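Local coordinates for protein 2-hydroxychromene-2-carboxylate isomerase (Pseudomonas putida, PDB 2IMF) that catalyses the reversible, glutathione-dependent isomerisation of 2-hydroxychromene-2-carboxylate to trans-o-hydroxybenzylidenepyruvate in the naphthalene catabolic pathway, at residues 37-40 and 41-44; 158-162 and 163-167; 107-110 and 111-115. All blocks are in the same frame, centred on the assembly; numbering follows the deposited sequence. Where two conformers were deposited one is given.

Contact 1 of 3, residues 37-40 and 41-44; sequences IDLA and RVKI. With TOM (4-(2-methoxyphenyl)-2-oxobut-3-enoic acid), chain F.
L39 and K43, one helical turn apart, lie against each other beside the carboxylate of the bound 4-(2-methoxyphenyl)-2-oxobut-3-enoic acid (TOM). The branch point of the leucine, CG, meets K43 CD at 3.9 Å, and its CD2 reaches on to the ligand carboxylate. The lysine runs past this methyl-bearing end, bends at its third torsion (chi3 74°) and delivers NZ to TOM O11 in a 2.6 Å hydrogen bond. R54 NE is also hydrogen-bonded to TOM, so the ligand has at least two basic groups holding it. Were K43 an alanine, O11 would probably lose its ammonium partner and L39 the aliphatic chain along its flank.

The backbone behind them is regular: K43 N gives a 2.9 Å bond to L39 O, fixing where the lysine side chain starts. One residue earlier, V42 N bonds D38 O, while V42 CG1 touches I37 CD1 and CG2 touches L39 CD1. V42, itself buried, thus puts one methyl on each of the two.

Farther from the ligand, D38 swings its carboxylate over the first turn, CG anti to the backbone N (chi1 -171°). D38 OD1 accepts weak bonds from A40 N (2.9 Å) and R41 N (3.4 Å). D38 OD2 forms a 3.5 Å salt bridge to R41 NE. The carboxylate and guanidinium planes are 38° apart. L39 N is held by D8 OD2. This is an aspartate N-cap at the start of helix 39-46, which follows strand 31-36 of the thioredoxin-like fold and carries L39 and K43 into the substrate pocket.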
# COMPACT_ATOMS: atom_id res chain seq x y z
N ILE A 37 15.20 11.04 6.51
CA ILE A 37 14.29 11.93 7.24
C ILE A 37 13.60 11.22 8.37
O ILE A 37 13.59 9.99 8.45
CB ILE A 37 13.15 12.55 6.34
CG1 ILE A 37 12.34 11.40 5.65
CG2 ILE A 37 13.79 13.37 5.22
CD1 ILE A 37 11.07 11.94 4.91
N ASP A 38 13.03 12.00 9.26
CA ASP A 38 12.39 11.46 10.46
C ASP A 38 10.93 11.14 10.22
O ASP A 38 10.06 12.06 10.27
CB ASP A 38 12.56 12.47 11.61
CG ASP A 38 12.11 11.92 12.95
OD1 ASP A 38 11.42 10.93 13.07
OD2 ASP A 38 12.39 12.59 13.99
N LEU A 39 10.62 9.85 10.04
CA LEU A 39 9.22 9.49 9.79
C LEU A 39 8.29 10.00 10.89
O LEU A 39 7.17 10.42 10.63
CB LEU A 39 9.08 7.98 9.68
CG LEU A 39 7.63 7.48 9.47
CD1 LEU A 39 7.02 8.05 8.20
CD2 LEU A 39 7.60 5.97 9.51
N ALA A 40 8.82 9.94 12.13
CA ALA A 40 7.90 10.25 13.22
C ALA A 40 7.50 11.67 13.11
O ALA A 40 6.34 12.06 13.33
CB ALA A 40 8.55 10.03 14.60
N ARG A 41 8.44 12.53 12.77
CA ARG A 41 8.12 13.92 12.62
C ARG A 41 7.20 14.20 11.43
O ARG A 41 6.29 15.03 11.48
CB ARG A 41 9.41 14.73 12.46
CG ARG A 41 9.77 15.60 13.60
CD ARG A 41 11.21 16.03 13.34
NE ARG A 41 11.99 16.06 14.57
CZ ARG A 41 12.60 17.15 15.02
NH1 ARG A 41 12.51 18.27 14.31
NH2 ARG A 41 13.29 17.12 16.16
N VAL A 42 7.44 13.54 10.28
CA VAL A 42 6.54 13.78 9.18
C VAL A 42 5.09 13.35 9.43
O VAL A 42 4.17 13.97 8.90
CB VAL A 42 7.06 13.26 7.76
CG1 VAL A 42 8.56 13.51 7.55
CG2 VAL A 42 6.73 11.88 7.43
N LYS A 43 4.94 12.25 10.19
CA LYS A 43 3.60 11.79 10.51
C LYS A 43 2.90 12.78 11.41
O LYS A 43 1.72 13.10 11.15
CB LYS A 43 3.65 10.47 11.24
CG LYS A 43 3.95 9.30 10.28
CD LYS A 43 4.15 8.02 11.11
CE LYS A 43 2.87 7.48 11.64
NZ LYS A 43 3.22 6.27 12.56
N ILE A 44 3.61 13.27 12.43
CA ILE A 44 2.93 14.15 13.39
C ILE A 44 2.60 15.43 12.67
O ILE A 44 1.56 16.08 12.95
CB ILE A 44 3.86 14.50 14.59
CG1 ILE A 44 4.46 13.26 15.24
CG2 ILE A 44 3.09 15.30 15.67
CD1 ILE A 44 3.64 12.71 16.41
O8 TOM F . 4.43 1.34 11.23
C9 TOM F . 5.19 2.25 10.92
C10 TOM F . 5.24 3.53 11.58
O11 TOM F . 4.30 4.31 11.31
O10 TOM F . 6.23 3.82 12.29
C8 TOM F . 6.11 2.18 9.74
C7 TOM F . 6.21 1.18 8.90
C1 TOM F . 6.48 -0.26 9.32
C6 TOM F . 5.73 -1.20 8.64
C5 TOM F . 5.88 -2.55 8.96
C4 TOM F . 6.84 -2.91 9.92
C3 TOM F . 7.60 -1.98 10.60
C2 TOM F . 7.40 -0.63 10.26
O2 TOM F . 8.11 0.37 10.84
C11 TOM F . 9.23 -0.11 11.58

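Contact 2 of 3, residues 158-162 and 163-167; sequences HAAIE and RKVFG. With GSH (glutathione), chain E.
V165 has its CG1 anti to the backbone N (chi1 172°), which turns CG2 back on the last turn of the helix, 3.4 Å from A160 O. The CB atoms of V165 and A160 come to 4.1 Å because K164, with its positive phi (80°), reverses the backbone just after the helix. V165 N then reaches back to A160 O at 3.1 Å, and K164 N to I161 O at 3.0 Å, the latter from above the carbonyl plane. Together with the apolar A160–V165 contact, these two bonds make a Schellman motif. A water lies within hydrogen-bonding distance of both I161 O and V165 O, between the helix end and the departing loop.

R163 N still bonds A159 O, while its long side chain leads away to D4 and Y6. Beyond the turn, G167 brings CA to 3.1 Å from glutathione O2, a spot where a CB would collide with the ligand. The F166 ring edge faces glutathione O31.

Helix 147-162 thus ends beside the sheet: A160 and V165 pack on I37, I161 on V42 of helix 39-46, and V165 on strand 170-173, while F166 meets W179 edge-to-face and touches the ring of Y62 of the second subunit, planes at about 50°.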
# COMPACT_ATOMS: atom_id res chain seq x y z
N HIS A 158 12.26 18.83 7.52
CA HIS A 158 11.36 19.97 7.26
C HIS A 158 11.15 20.20 5.79
O HIS A 158 9.99 20.42 5.35
CB HIS A 158 11.89 21.25 7.93
CG HIS A 158 11.00 22.44 7.75
ND1 HIS A 158 9.91 22.68 8.55
CD2 HIS A 158 11.05 23.45 6.85
CE1 HIS A 158 9.32 23.81 8.16
NE2 HIS A 158 10.00 24.30 7.14
N ALA A 159 12.20 20.13 4.99
CA ALA A 159 12.03 20.29 3.57
C ALA A 159 11.12 19.22 2.98
O ALA A 159 10.30 19.46 2.07
CB ALA A 159 13.41 20.27 2.81
N ALA A 160 11.28 17.98 3.47
CA ALA A 160 10.40 16.90 2.98
C ALA A 160 8.93 17.17 3.33
O ALA A 160 8.08 16.99 2.45
CB ALA A 160 10.80 15.58 3.63
N ILE A 161 8.64 17.63 4.54
CA ILE A 161 7.28 17.99 4.93
C ILE A 161 6.76 19.10 3.98
O ILE A 161 5.61 19.08 3.55
CB ILE A 161 7.32 18.46 6.36
CG1 ILE A 161 7.63 17.26 7.29
CG2 ILE A 161 6.00 19.20 6.80
CD1 ILE A 161 7.80 17.61 8.78
N GLU A 162 7.59 20.12 3.72
CA GLU A 162 7.17 21.20 2.76
C GLU A 162 6.83 20.67 1.40
O GLU A 162 5.96 21.22 0.70
CB GLU A 162 8.25 22.28 2.67
CG GLU A 162 8.42 23.08 3.94
CD GLU A 162 9.59 24.06 3.81
OE1 GLU A 162 10.63 23.74 3.16
OE2 GLU A 162 9.46 25.17 4.36
N ARG A 163 7.46 19.57 1.03
CA ARG A 163 7.23 18.91 -0.26
C ARG A 163 6.04 17.94 -0.29
O ARG A 163 5.81 17.29 -1.28
CB ARG A 163 8.50 18.21 -0.72
CG ARG A 163 8.71 18.24 -2.26
CD ARG A 163 10.01 17.70 -2.65
NE ARG A 163 10.03 17.50 -4.08
CZ ARG A 163 10.96 16.92 -4.76
NH1 ARG A 163 11.99 16.38 -4.14
NH2 ARG A 163 10.85 16.91 -6.07
N LYS A 164 5.36 17.86 0.85
CA LYS A 164 4.13 17.06 0.99
C LYS A 164 4.44 15.59 1.18
O LYS A 164 3.58 14.74 0.96
CB LYS A 164 3.15 17.32 -0.16
CG LYS A 164 2.73 18.82 -0.18
CD LYS A 164 1.40 19.12 -0.85
CE LYS A 164 1.43 20.56 -1.44
NZ LYS A 164 1.59 21.63 -0.37
N VAL A 165 5.66 15.28 1.59
CA VAL A 165 6.02 13.89 1.95
C VAL A 165 5.36 13.59 3.29
O VAL A 165 5.51 14.33 4.28
CB VAL A 165 7.51 13.76 2.10
CG1 VAL A 165 7.83 12.38 2.66
CG2 VAL A 165 8.17 14.01 0.76
N PHE A 166 4.60 12.47 3.35
CA PHE A 166 3.91 12.05 4.60
C PHE A 166 4.41 10.68 5.12
O PHE A 166 4.02 10.27 6.21
CB PHE A 166 2.38 11.98 4.35
CG PHE A 166 2.01 11.00 3.27
CD1 PHE A 166 1.93 9.61 3.57
CD2 PHE A 166 1.81 11.43 1.93
CE1 PHE A 166 1.71 8.69 2.56
CE2 PHE A 166 1.58 10.49 0.94
CZ PHE A 166 1.49 9.11 1.26
N GLY A 167 5.24 10.00 4.32
CA GLY A 167 5.70 8.67 4.72
C GLY A 167 6.95 8.30 3.97
O GLY A 167 7.48 9.11 3.19
N1 GSH E . 2.36 -0.26 0.54
CA1 GSH E . 3.63 0.23 0.97
C1 GSH E . 4.82 -0.32 0.27
O11 GSH E . 5.92 0.24 0.39
O12 GSH E . 4.56 -1.45 -0.20
CB1 GSH E . 3.65 0.69 2.42
CG1 GSH E . 4.70 1.72 2.83
CD1 GSH E . 4.58 2.05 4.29
OE1 GSH E . 3.63 1.46 5.01
N2 GSH E . 5.42 2.89 4.85
CA2 GSH E . 5.28 3.40 6.20
C2 GSH E . 4.73 4.76 6.27
O2 GSH E . 5.23 5.69 5.42
CB2 GSH E . 6.70 3.39 6.87
SG2 GSH E . 7.30 1.70 7.22
N3 GSH E . 3.77 5.06 7.09
CA3 GSH E . 3.10 6.35 6.98
C3 GSH E . 1.65 6.11 6.64
O31 GSH E . 0.93 7.11 6.47
O32 GSH E . 1.19 4.93 6.60
O HOH W 1 3.78 16.89 4.23

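Contact 3 of 3, residues 107-110 and 111-115; sequences NVVF and NAVWG
The F110 ring presents its edge to W114: W114 CD1 lies near the plane of the phenyl group, 3.9 Å from F110 CD1, and the two side chains slant across one another. Each ring has a further aromatic neighbour, F9 meeting F110 edge-to-face and F80 doing the same with W114, and the buried indole NE1 gives its hydrogen bond to F9 O. The indole is also set by its first torsion, with CG anti to the carbonyl carbon (chi1 -77°), beside the backbone N.

Helix 99-115 ends here. F110 O takes W114 N at 2.9 Å and also, weakly, G115 N at 3.3 Å, the wider pi-type step that closes the helix. The earlier bonds keep the usual i to i+4 spacing; V113 N bonds V109 O at 2.9 Å.

On another side of the helix, V109 and V113 lie side by side and point the same way, V109 CG1 reaching V113 CG2 at 4.2 Å. V109 packs on V129 of helix 125-133 and V113 on P81, while F110 settles on S14, Y15 and N18 of helix 12-28.

This is an i to i+4 aromatic pair at the end of a helix of the all-helical part of a kappa-class glutathione transferase, where W114 borders the substrate pocket, close to Y84 and the bound ligand.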
# COMPACT_ATOMS: atom_id res chain seq x y z
N ASN A 107 23.27 1.80 1.52
CA ASN A 107 23.24 0.38 1.33
C ASN A 107 23.78 -0.41 2.51
O ASN A 107 23.19 -1.39 2.93
CB ASN A 107 24.05 0.04 0.03
CG ASN A 107 23.36 0.50 -1.26
OD1 ASN A 107 22.15 0.76 -1.29
ND2 ASN A 107 24.15 0.65 -2.33
N VAL A 108 24.91 0.01 3.03
CA VAL A 108 25.50 -0.76 4.11
C VAL A 108 24.60 -0.71 5.36
O VAL A 108 24.39 -1.74 6.02
CB VAL A 108 26.89 -0.12 4.46
CG1 VAL A 108 27.40 -0.56 5.81
CG2 VAL A 108 27.93 -0.45 3.33
N VAL A 109 24.02 0.46 5.67
CA VAL A 109 23.20 0.57 6.87
C VAL A 109 21.91 -0.22 6.68
O VAL A 109 21.47 -0.97 7.57
CB VAL A 109 22.92 2.01 7.26
CG1 VAL A 109 21.95 2.12 8.44
CG2 VAL A 109 24.21 2.73 7.61
N PHE A 110 21.26 -0.10 5.50
CA PHE A 110 20.03 -0.85 5.32
C PHE A 110 20.32 -2.32 5.37
O PHE A 110 19.51 -3.09 5.91
CB PHE A 110 19.33 -0.43 4.00
CG PHE A 110 18.23 0.57 4.20
CD1 PHE A 110 17.21 0.25 5.04
CD2 PHE A 110 18.14 1.72 3.48
CE1 PHE A 110 16.12 1.10 5.18
CE2 PHE A 110 17.09 2.59 3.63
CZ PHE A 110 16.11 2.31 4.53
N ASN A 111 21.44 -2.76 4.77
CA ASN A 111 21.71 -4.21 4.76
C ASN A 111 21.97 -4.70 6.19
O ASN A 111 21.56 -5.81 6.54
CB ASN A 111 22.93 -4.53 3.85
CG ASN A 111 22.62 -4.47 2.36
OD1 ASN A 111 21.48 -4.68 1.93
ND2 ASN A 111 23.64 -4.14 1.57
N ALA A 112 22.66 -3.88 6.98
CA ALA A 112 22.90 -4.26 8.39
C ALA A 112 21.61 -4.34 9.17
O ALA A 112 21.32 -5.38 9.84
CB ALA A 112 23.80 -3.23 9.04
N VAL A 113 20.76 -3.31 9.13
CA VAL A 113 19.57 -3.24 9.98
C VAL A 113 18.47 -4.17 9.48
O VAL A 113 17.97 -4.98 10.26
CB VAL A 113 19.04 -1.75 10.04
CG1 VAL A 113 17.71 -1.68 10.84
CG2 VAL A 113 20.08 -0.83 10.69
N TRP A 114 18.17 -4.20 8.19
CA TRP A 114 17.04 -4.95 7.71
C TRP A 114 17.47 -6.20 6.97
O TRP A 114 16.65 -7.10 6.83
CB TRP A 114 16.10 -4.04 6.87
CG TRP A 114 15.32 -3.20 7.64
CD1 TRP A 114 15.51 -1.87 7.90
CD2 TRP A 114 14.19 -3.60 8.43
NE1 TRP A 114 14.57 -1.41 8.80
CE2 TRP A 114 13.74 -2.48 9.13
CE3 TRP A 114 13.52 -4.83 8.60
CZ2 TRP A 114 12.60 -2.51 9.95
CZ3 TRP A 114 12.42 -4.87 9.38
CH2 TRP A 114 11.96 -3.73 10.07
N GLY A 115 18.68 -6.27 6.47
CA GLY A 115 19.18 -7.51 5.87
C GLY A 115 19.62 -8.49 6.92
O GLY A 115 19.39 -9.71 6.79

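How the contacts relate
Contacts 1 and 2 are neighbours, their centres 9 Å apart, and they touch: L39 CD1 meets G167 CA at 3.8 Å, and V42 CG2 meets F166 O at 3.4 Å. One starts a helix with an aspartate cap and a salt bridge, the other ends one with a Schellman turn held by backbone bonds. Both are partly buried, with I37, V42, A160 and V165 among their buried residues. Contact 3, with five of nine touching residues buried, stands apart, about 20 Å from contact 1 and 24 Å from contact 2 between centres, and rests on aromatic and apolar side chains. Contact 1 borders both TOM and glutathione, contact 2 glutathione, and contact 3 approaches TOM through W114.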